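Local atomic coordinates of oxalate-binding protein (Thermotoga maritima, PDB entry 1O4T), a protein that binds oxalate together with a manganese ion in a homodimeric double-stranded beta-helix (cupin) fold and is probably an oxalate decarboxylase. Residues 31-39 and 68-76. Residues are numbered along the deposited sequence; the frame is centred on the assembly and turned at random.
With MN (manganese (II) ion), chain C; OXL (oxalate ion), chain D.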
# COMPACT_ATOMS: atom_id res chain seq x y z
N ILE A 31 -15.19 11.50 7.79
CA ILE A 31 -15.20 12.76 7.04
C ILE A 31 -16.43 12.78 6.15
O ILE A 31 -16.67 11.84 5.42
CB ILE A 31 -13.93 12.91 6.18
CG1 ILE A 31 -12.67 12.81 7.04
CG2 ILE A 31 -13.98 14.22 5.41
CD1 ILE A 31 -11.42 12.46 6.27
N SER A 32 -17.21 13.86 6.22
CA SER A 32 -18.40 14.01 5.38
C SER A 32 -18.06 14.90 4.18
O SER A 32 -17.33 15.90 4.30
CB SER A 32 -19.56 14.56 6.19
OG SER A 32 -19.22 15.79 6.79
N ASN A 33 -18.52 14.47 3.00
CA ASN A 33 -18.30 15.19 1.75
C ASN A 33 -16.82 15.48 1.49
O ASN A 33 -16.43 16.60 1.18
CB ASN A 33 -19.17 16.46 1.69
CG ASN A 33 -20.61 16.16 2.01
OD1 ASN A 33 -21.15 16.65 3.01
ND2 ASN A 33 -21.24 15.31 1.20
N MET A 34 -16.01 14.43 1.61
CA MET A 34 -14.58 14.58 1.52
C MET A 34 -14.23 15.09 0.13
O MET A 34 -14.63 14.50 -0.87
CB MET A 34 -13.88 13.24 1.76
CG MET A 34 -12.37 13.40 1.85
SD MET A 34 -11.54 11.90 2.09
CE MET A 34 -9.99 12.62 2.37
N ARG A 35 -13.47 16.18 0.09
CA ARG A 35 -13.16 16.90 -1.14
C ARG A 35 -14.39 17.18 -1.98
O ARG A 35 -14.31 17.15 -3.20
CB ARG A 35 -12.13 16.13 -1.95
CG ARG A 35 -10.85 15.79 -1.17
CD ARG A 35 -10.38 16.86 -0.21
NE ARG A 35 -9.50 17.81 -0.87
CZ ARG A 35 -8.17 17.79 -0.80
NH1 ARG A 35 -7.46 18.70 -1.46
NH2 ARG A 35 -7.54 16.86 -0.07
N GLY A 36 -15.51 17.46 -1.34
CA GLY A 36 -16.76 17.65 -2.05
C GLY A 36 -17.46 16.39 -2.58
O GLY A 36 -18.31 16.51 -3.46
N GLY A 37 -17.12 15.21 -2.05
CA GLY A 37 -17.74 13.95 -2.50
C GLY A 37 -19.07 13.65 -1.81
O GLY A 37 -19.58 14.49 -1.08
N LYS A 38 -19.62 12.47 -2.03
CA LYS A 38 -20.94 12.10 -1.49
C LYS A 38 -20.83 11.30 -0.20
O LYS A 38 -19.90 10.51 -0.02
CB LYS A 38 -21.73 11.26 -2.52
CG LYS A 38 -21.70 11.85 -3.94
CD LYS A 38 -22.69 11.17 -4.88
CE LYS A 38 -22.19 9.84 -5.40
NZ LYS A 38 -23.23 9.16 -6.31
N GLY A 39 -21.78 11.52 0.71
CA GLY A 39 -21.86 10.78 1.96
C GLY A 39 -20.64 10.90 2.85
O GLY A 39 -19.92 11.88 2.78
N SER A 68 -20.86 6.31 -1.39
CA SER A 68 -20.03 7.43 -1.02
C SER A 68 -18.90 7.64 -2.04
O SER A 68 -18.61 6.74 -2.86
CB SER A 68 -19.47 7.25 0.39
OG SER A 68 -18.54 6.18 0.41
N SER A 69 -18.28 8.80 -1.98
CA SER A 69 -17.18 9.14 -2.88
C SER A 69 -16.22 10.10 -2.23
O SER A 69 -16.59 10.82 -1.30
CB SER A 69 -17.69 9.76 -4.18
OG SER A 69 -18.18 11.10 -4.02
N VAL A 70 -14.97 10.08 -2.68
CA VAL A 70 -14.05 11.21 -2.47
C VAL A 70 -14.18 12.07 -3.71
O VAL A 70 -14.07 11.58 -4.82
CB VAL A 70 -12.61 10.76 -2.33
CG1 VAL A 70 -11.71 11.95 -2.15
CG2 VAL A 70 -12.46 9.78 -1.19
N GLY A 71 -14.39 13.37 -3.51
CA GLY A 71 -14.72 14.29 -4.59
C GLY A 71 -13.53 14.65 -5.41
O GLY A 71 -12.39 14.39 -5.03
N LEU A 72 -13.79 15.23 -6.58
CA LEU A 72 -12.72 15.61 -7.49
C LEU A 72 -11.83 16.66 -6.85
O LEU A 72 -12.32 17.65 -6.30
CB LEU A 72 -13.30 16.12 -8.84
CG LEU A 72 -12.34 16.47 -10.00
CD1 LEU A 72 -11.73 15.20 -10.59
CD2 LEU A 72 -13.05 17.26 -11.09
N HIS A 73 -10.51 16.40 -6.86
CA HIS A 73 -9.54 17.37 -6.39
C HIS A 73 -8.23 17.13 -7.09
O HIS A 73 -7.96 16.04 -7.60
CB HIS A 73 -9.31 17.26 -4.89
CG HIS A 73 -8.82 15.91 -4.48
ND1 HIS A 73 -9.62 14.79 -4.55
CD2 HIS A 73 -7.60 15.48 -4.09
CE1 HIS A 73 -8.92 13.73 -4.18
NE2 HIS A 73 -7.69 14.13 -3.88
N LYS A 74 -7.41 18.17 -7.05
CA LYS A 74 -6.15 18.25 -7.77
C LYS A 74 -4.98 18.06 -6.83
O LYS A 74 -5.01 18.49 -5.68
CB LYS A 74 -6.05 19.65 -8.39
CG LYS A 74 -4.84 19.84 -9.25
CD LYS A 74 -4.91 21.18 -9.91
CE LYS A 74 -3.70 21.44 -10.78
NZ LYS A 74 -3.83 22.80 -11.32
N HIS A 75 -3.93 17.44 -7.36
CA HIS A 75 -2.64 17.29 -6.69
C HIS A 75 -1.56 18.07 -7.45
O HIS A 75 -1.47 17.96 -8.65
CB HIS A 75 -2.32 15.79 -6.57
CG HIS A 75 -3.16 15.09 -5.55
ND1 HIS A 75 -2.89 15.17 -4.21
CD2 HIS A 75 -4.30 14.36 -5.66
CE1 HIS A 75 -3.81 14.52 -3.53
NE2 HIS A 75 -4.67 13.98 -4.39
N GLU A 76 -0.80 18.90 -6.75
CA GLU A 76 0.30 19.61 -7.40
C GLU A 76 1.51 19.54 -6.50
O GLU A 76 1.40 19.77 -5.30
CB GLU A 76 -0.04 21.09 -7.73
CG GLU A 76 -0.99 21.75 -6.75
CD GLU A 76 -1.56 23.07 -7.22
OE1 GLU A 76 -0.88 23.84 -7.98
OE2 GLU A 76 -2.71 23.35 -6.80
MN MN C . -6.08 12.69 -3.73
C1 OXL D . -7.13 11.50 -1.44
C2 OXL D . -6.47 12.69 -0.88
O1 OXL D . -7.58 10.61 -0.53
O2 OXL D . -6.58 12.86 0.45
O3 OXL D . -7.25 11.32 -2.67
O4 OXL D . -5.81 13.46 -1.58
O HOH W 1 -17.33 11.87 1.29
O HOH W 2 -14.83 18.19 -5.39
O HOH W 3 -4.82 18.05 -2.99
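Gly37 and Gly71 bring the loop 33-39 and strand 69-74 within 3.7 Å, CA to CA, with no side chain between the two backbones. Beside this tight spot Gly71 N donates a nearly straight bond (167°) to Met34 O, which also accepts from Gly37 N and so clasps turn and strand together. Farther along, Ser69 OG takes a bond from Lys38 N at 2.8 Å, and Ser69 N returns one to Lys38 O. A water accepts from Met34 N and lies 2.9 Å from Ser69 O, and Met34 SD lies alongside Val70 CG2 at 4.0 Å. The solvent side is looser: Arg35 bends at chi2 and chi3 and crosses His73 at about a right angle, its CG over the ring face, 4.0 Å from the centroid, and its guanidinium turned 31° from the ring. The amine of Lys38 leads off to a salt bridge with Glu117. In the ring plane, His73 ND1 donates to Gly71 O at 2.8 Å, leaving NE2 to bind manganese with His75, Glu80, His114 and oxalate. The ND1 and manganese bonds together fix the ring's rotation, and the Arg35 guanidinium, NH2 4.1 Å from oxalate O4, would probably favour the anion through space rather than by a direct bond.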